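Local coordinates for molybdopterin biosynthesis Mog protein (Mycobacterium tuberculosis, PDB 2G4R) that probably binds molybdopterin and takes part in the biosynthesis of the molybdenum cofactor, at residues T3-A15 with D57-G71. Sequence-based numbering, arbitrary orientation.
Sequences TRSARIVVVSSRA and DAVNAGVDVIITSGG
The guanidinium of Arg7 carries Ala61 CB over one face, 3.8 Å from NH2, while Ala58 CA and Asp57 O approach it obliquely. A chain extended from CG to NE carries the group alongside Ala58 and Ala61, and Arg7 CD rests 3.7 Å from Ala58 CB. The other flat group, the Asp64 carboxylate, takes Ser5 N on the anti side of OD2 at 2.9 Å, 22° out of its plane. Ser5 OG accepts from Asp64 N (3.1 Å, 156° at the hydrogen) and gives a weak bond to OD2, so backbone and side chain of each residue grip the other. Beyond this clasp, strands 6-11 and 65-69 run parallel, as five bridges from Ala6–Val65 to Val10–Ser69 establish; the bond from Val11 N to Ser69 O is short and nearly straight (2.8 Å, 178°). The side chains of Val9 and Ile66 lie side by side, pointing the same way, with Val9 CG2 4.2 Å from Ile66 CG2. Helix 49-60 makes the beta-alpha-beta crossover from 43-45 to 65-69, past 6-11 between them. It packs on the face of Ile66 and Thr68, whose OG1 bonds to Asn127; helix 24-34 covers the Ile8 and Ile67 face, completing a three-layer alpha/beta arrangement.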
loop_
_atom_site.group_PDB
_atom_site.type_symbol
_atom_site.label_atom_id
_atom_site.label_comp_id
_atom_site.label_asym_id
_atom_site.label_seq_id
_atom_site.Cartn_x
_atom_site.Cartn_y
_atom_site.Cartn_z
ATOM N N THR A 3 -24.261 17.316 2.788
ATOM C CA THR A 3 -23.380 16.931 1.632
ATOM C C THR A 3 -22.187 17.933 1.530
ATOM O O THR A 3 -22.389 19.093 1.143
ATOM C CB THR A 3 -24.206 16.855 0.276
ATOM O OG1 THR A 3 -25.581 16.474 0.489
ATOM C CG2 THR A 3 -23.628 15.848 -0.609
ATOM N N ARG A 4 -20.969 17.512 1.916
ATOM C CA ARG A 4 -19.751 18.379 1.839
ATOM C C ARG A 4 -18.375 17.662 2.049
ATOM O O ARG A 4 -17.457 17.921 1.264
ATOM C CB ARG A 4 -19.871 19.584 2.806
ATOM C CG ARG A 4 -18.524 20.274 3.194
ATOM C CD ARG A 4 -18.403 20.579 4.689
ATOM N NE ARG A 4 -19.471 21.470 5.133
ATOM C CZ ARG A 4 -19.482 22.805 5.006
ATOM N NH1 ARG A 4 -18.467 23.471 4.446
ATOM N NH2 ARG A 4 -20.535 23.484 5.447
ATOM N N SER A 5 -18.205 16.807 3.077
ATOM C CA SER A 5 -16.882 16.145 3.347
ATOM C C SER A 5 -16.893 14.617 3.409
ATOM O O SER A 5 -17.792 14.013 3.999
ATOM C CB SER A 5 -16.238 16.679 4.629
ATOM O OG SER A 5 -16.851 16.165 5.798
ATOM N N ALA A 6 -15.894 13.978 2.802
ATOM C CA ALA A 6 -15.930 12.523 2.690
ATOM C C ALA A 6 -14.537 11.921 2.612
ATOM O O ALA A 6 -13.552 12.634 2.302
ATOM C CB ALA A 6 -16.803 12.082 1.443
ATOM N N ARG A 7 -14.469 10.623 2.943
ATOM C CA ARG A 7 -13.366 9.778 2.590
ATOM C C ARG A 7 -13.790 8.482 1.904
ATOM O O ARG A 7 -14.866 7.956 2.143
ATOM C CB ARG A 7 -12.585 9.440 3.819
ATOM C CG ARG A 7 -11.897 10.658 4.376
ATOM C CD ARG A 7 -10.896 10.327 5.399
ATOM N NE ARG A 7 -10.206 11.516 5.925
ATOM C CZ ARG A 7 -9.345 11.468 6.942
ATOM N NH1 ARG A 7 -9.014 10.298 7.508
ATOM N NH2 ARG A 7 -8.799 12.596 7.396
ATOM N N ILE A 8 -12.829 7.922 1.170
ATOM C CA ILE A 8 -12.936 6.701 0.424
ATOM C C ILE A 8 -11.851 5.752 0.888
ATOM O O ILE A 8 -10.663 6.074 0.902
ATOM C CB ILE A 8 -12.712 6.943 -1.088
ATOM C CG1 ILE A 8 -13.720 7.944 -1.634
ATOM C CG2 ILE A 8 -12.867 5.644 -1.884
ATOM C CD1 ILE A 8 -13.346 8.411 -3.056
ATOM N N VAL A 9 -12.271 4.562 1.258
ATOM C CA VAL A 9 -11.354 3.559 1.713
ATOM C C VAL A 9 -11.598 2.343 0.847
ATOM O O VAL A 9 -12.652 1.701 0.898
ATOM C CB VAL A 9 -11.611 3.269 3.189
ATOM C CG1 VAL A 9 -10.733 2.134 3.666
ATOM C CG2 VAL A 9 -11.463 4.577 4.027
ATOM N N VAL A 10 -10.609 2.034 0.036
ATOM C CA VAL A 10 -10.619 0.839 -0.796
ATOM C C VAL A 10 -9.791 -0.211 -0.072
ATOM O O VAL A 10 -8.618 0.029 0.267
ATOM C CB VAL A 10 -10.019 1.145 -2.175
ATOM C CG1 VAL A 10 -10.048 -0.103 -3.055
ATOM C CG2 VAL A 10 -10.746 2.301 -2.836
ATOM N N VAL A 11 -10.397 -1.374 0.161
ATOM C CA VAL A 11 -9.760 -2.481 0.899
ATOM C C VAL A 11 -9.262 -3.566 -0.052
ATOM O O VAL A 11 -10.039 -4.315 -0.633
ATOM C CB VAL A 11 -10.727 -3.105 1.950
ATOM C CG1 VAL A 11 -9.971 -4.103 2.918
ATOM C CG2 VAL A 11 -11.477 -1.986 2.745
ATOM N N SER A 12 -7.954 -3.648 -0.211
ATOM C CA SER A 12 -7.346 -4.673 -1.020
ATOM C C SER A 12 -5.872 -4.720 -0.640
ATOM O O SER A 12 -5.129 -3.732 -0.786
ATOM C CB SER A 12 -7.484 -4.339 -2.505
ATOM O OG SER A 12 -6.642 -5.173 -3.311
ATOM N N SER A 13 -5.445 -5.864 -0.152
ATOM C CA SER A 13 -4.053 -5.993 0.288
ATOM C C SER A 13 -3.107 -5.874 -0.904
ATOM O O SER A 13 -2.093 -5.153 -0.821
ATOM C CB SER A 13 -3.848 -7.302 1.049
ATOM O OG SER A 13 -4.590 -7.296 2.268
ATOM N N ARG A 14 -3.454 -6.498 -2.031
ATOM C CA ARG A 14 -2.632 -6.332 -3.255
ATOM C C ARG A 14 -2.580 -4.906 -3.735
ATOM O O ARG A 14 -1.499 -4.374 -4.018
ATOM C CB ARG A 14 -3.149 -7.200 -4.402
ATOM C CG ARG A 14 -2.937 -8.703 -4.145
ATOM C CD ARG A 14 -3.787 -9.560 -5.084
ATOM N NE ARG A 14 -3.844 -10.959 -4.656
ATOM C CZ ARG A 14 -3.317 -12.018 -5.295
ATOM N NH1 ARG A 14 -2.643 -11.913 -6.451
ATOM N NH2 ARG A 14 -3.482 -13.228 -4.760
ATOM N N ALA A 15 -3.746 -4.271 -3.833
ATOM C CA ALA A 15 -3.766 -2.869 -4.338
ATOM C C ALA A 15 -3.034 -1.931 -3.385
ATOM O O ALA A 15 -2.301 -1.021 -3.810
ATOM C CB ALA A 15 -5.185 -2.399 -4.598
ATOM N N ASP A 57 -9.769 6.780 12.130
ATOM C CA ASP A 57 -9.162 8.008 11.742
ATOM C C ASP A 57 -10.152 8.907 11.018
ATOM O O ASP A 57 -10.141 10.125 11.202
ATOM C CB ASP A 57 -7.946 7.738 10.863
ATOM C CG ASP A 57 -6.731 7.221 11.667
ATOM O OD1 ASP A 57 -6.803 7.115 12.926
ATOM O OD2 ASP A 57 -5.696 6.916 11.027
ATOM N N ALA A 58 -11.037 8.332 10.206
ATOM C CA ALA A 58 -11.885 9.172 9.411
ATOM C C ALA A 58 -13.035 9.732 10.275
ATOM O O ALA A 58 -13.409 10.908 10.170
ATOM C CB ALA A 58 -12.373 8.422 8.168
ATOM N N VAL A 59 -13.511 8.922 11.188
ATOM C CA VAL A 59 -14.573 9.294 12.098
ATOM C C VAL A 59 -14.062 10.394 13.039
ATOM O O VAL A 59 -14.761 11.364 13.304
ATOM C CB VAL A 59 -15.026 8.047 12.898
ATOM C CG1 VAL A 59 -15.820 8.407 14.183
ATOM C CG2 VAL A 59 -15.859 7.159 12.014
ATOM N N ASN A 60 -12.814 10.238 13.497
ATOM C CA ASN A 60 -12.226 11.136 14.464
ATOM C C ASN A 60 -11.877 12.462 13.767
ATOM O O ASN A 60 -11.916 13.519 14.395
ATOM C CB ASN A 60 -11.091 10.424 15.276
ATOM C CG ASN A 60 -11.611 9.150 16.051
ATOM O OD1 ASN A 60 -12.773 8.732 15.876
ATOM N ND2 ASN A 60 -10.735 8.515 16.875
ATOM N N ALA A 61 -11.689 12.435 12.448
ATOM C CA ALA A 61 -11.701 13.659 11.625
ATOM C C ALA A 61 -13.076 14.386 11.489
ATOM O O ALA A 61 -13.132 15.542 10.997
ATOM C CB ALA A 61 -11.153 13.355 10.222
ATOM N N GLY A 62 -14.168 13.701 11.830
ATOM C CA GLY A 62 -15.537 14.264 11.709
ATOM C C GLY A 62 -16.063 14.423 10.290
ATOM O O GLY A 62 -16.840 15.337 9.989
ATOM N N VAL A 63 -15.637 13.548 9.383
ATOM C CA VAL A 63 -16.121 13.581 8.021
ATOM C C VAL A 63 -17.628 13.250 7.983
ATOM O O VAL A 63 -18.096 12.497 8.794
ATOM C CB VAL A 63 -15.275 12.604 7.142
ATOM C CG1 VAL A 63 -15.467 11.164 7.491
ATOM C CG2 VAL A 63 -15.607 12.767 5.760
ATOM N N ASP A 64 -18.362 13.804 7.028
ATOM C CA ASP A 64 -19.815 13.523 6.888
ATOM C C ASP A 64 -20.078 12.080 6.395
ATOM O O ASP A 64 -21.096 11.444 6.785
ATOM C CB ASP A 64 -20.461 14.502 5.893
ATOM C CG ASP A 64 -20.297 15.975 6.292
ATOM O OD1 ASP A 64 -20.506 16.319 7.465
ATOM O OD2 ASP A 64 -19.911 16.776 5.425
ATOM N N VAL A 65 -19.196 11.576 5.517
ATOM C CA VAL A 65 -19.447 10.298 4.877
ATOM C C VAL A 65 -18.191 9.505 4.590
ATOM O O VAL A 65 -17.172 10.032 4.076
ATOM C CB VAL A 65 -20.237 10.426 3.506
ATOM C CG1 VAL A 65 -20.684 9.056 3.048
ATOM C CG2 VAL A 65 -21.435 11.355 3.600
ATOM N N ILE A 66 -18.233 8.239 4.906
ATOM C CA ILE A 66 -17.161 7.330 4.479
ATOM C C ILE A 66 -17.727 6.236 3.590
ATOM O O ILE A 66 -18.668 5.513 3.983
ATOM C CB ILE A 66 -16.386 6.675 5.676
ATOM C CG1 ILE A 66 -15.848 7.707 6.648
ATOM C CG2 ILE A 66 -15.308 5.726 5.162
ATOM C CD1 ILE A 66 -15.612 7.150 8.031
ATOM N N ILE A 67 -17.120 6.097 2.414
ATOM C CA ILE A 67 -17.486 5.081 1.457
ATOM C C ILE A 67 -16.356 4.077 1.352
ATOM O O ILE A 67 -15.224 4.428 1.046
ATOM C CB ILE A 67 -17.931 5.680 0.120
ATOM C CG1 ILE A 67 -19.198 6.535 0.352
ATOM C CG2 ILE A 67 -18.302 4.542 -0.857
ATOM C CD1 ILE A 67 -19.726 7.301 -0.883
ATOM N N THR A 68 -16.667 2.823 1.666
ATOM C CA THR A 68 -15.702 1.740 1.524
ATOM C C THR A 68 -16.058 0.825 0.356
ATOM O O THR A 68 -17.255 0.607 0.024
ATOM C CB THR A 68 -15.530 0.839 2.815
ATOM O OG1 THR A 68 -16.626 -0.064 2.937
ATOM C CG2 THR A 68 -15.345 1.658 4.083
ATOM N N SER A 69 -15.014 0.249 -0.237
ATOM C CA SER A 69 -15.147 -0.741 -1.259
ATOM C C SER A 69 -14.209 -1.950 -1.047
ATOM O O SER A 69 -12.988 -1.781 -0.846
ATOM C CB SER A 69 -14.937 -0.123 -2.650
ATOM O OG SER A 69 -14.958 -1.123 -3.684
ATOM N N GLY A 70 -14.834 -3.143 -1.066
ATOM C CA GLY A 70 -14.154 -4.416 -1.022
ATOM C C GLY A 70 -14.087 -5.043 0.376
ATOM O O GLY A 70 -14.372 -4.390 1.383
ATOM N N GLY A 71 -13.709 -6.311 0.419
ATOM C CA GLY A 71 -13.476 -7.038 1.698
ATOM C C GLY A 71 -14.774 -7.464 2.428
ATOM O O GLY A 71 -14.730 -7.805 3.604
#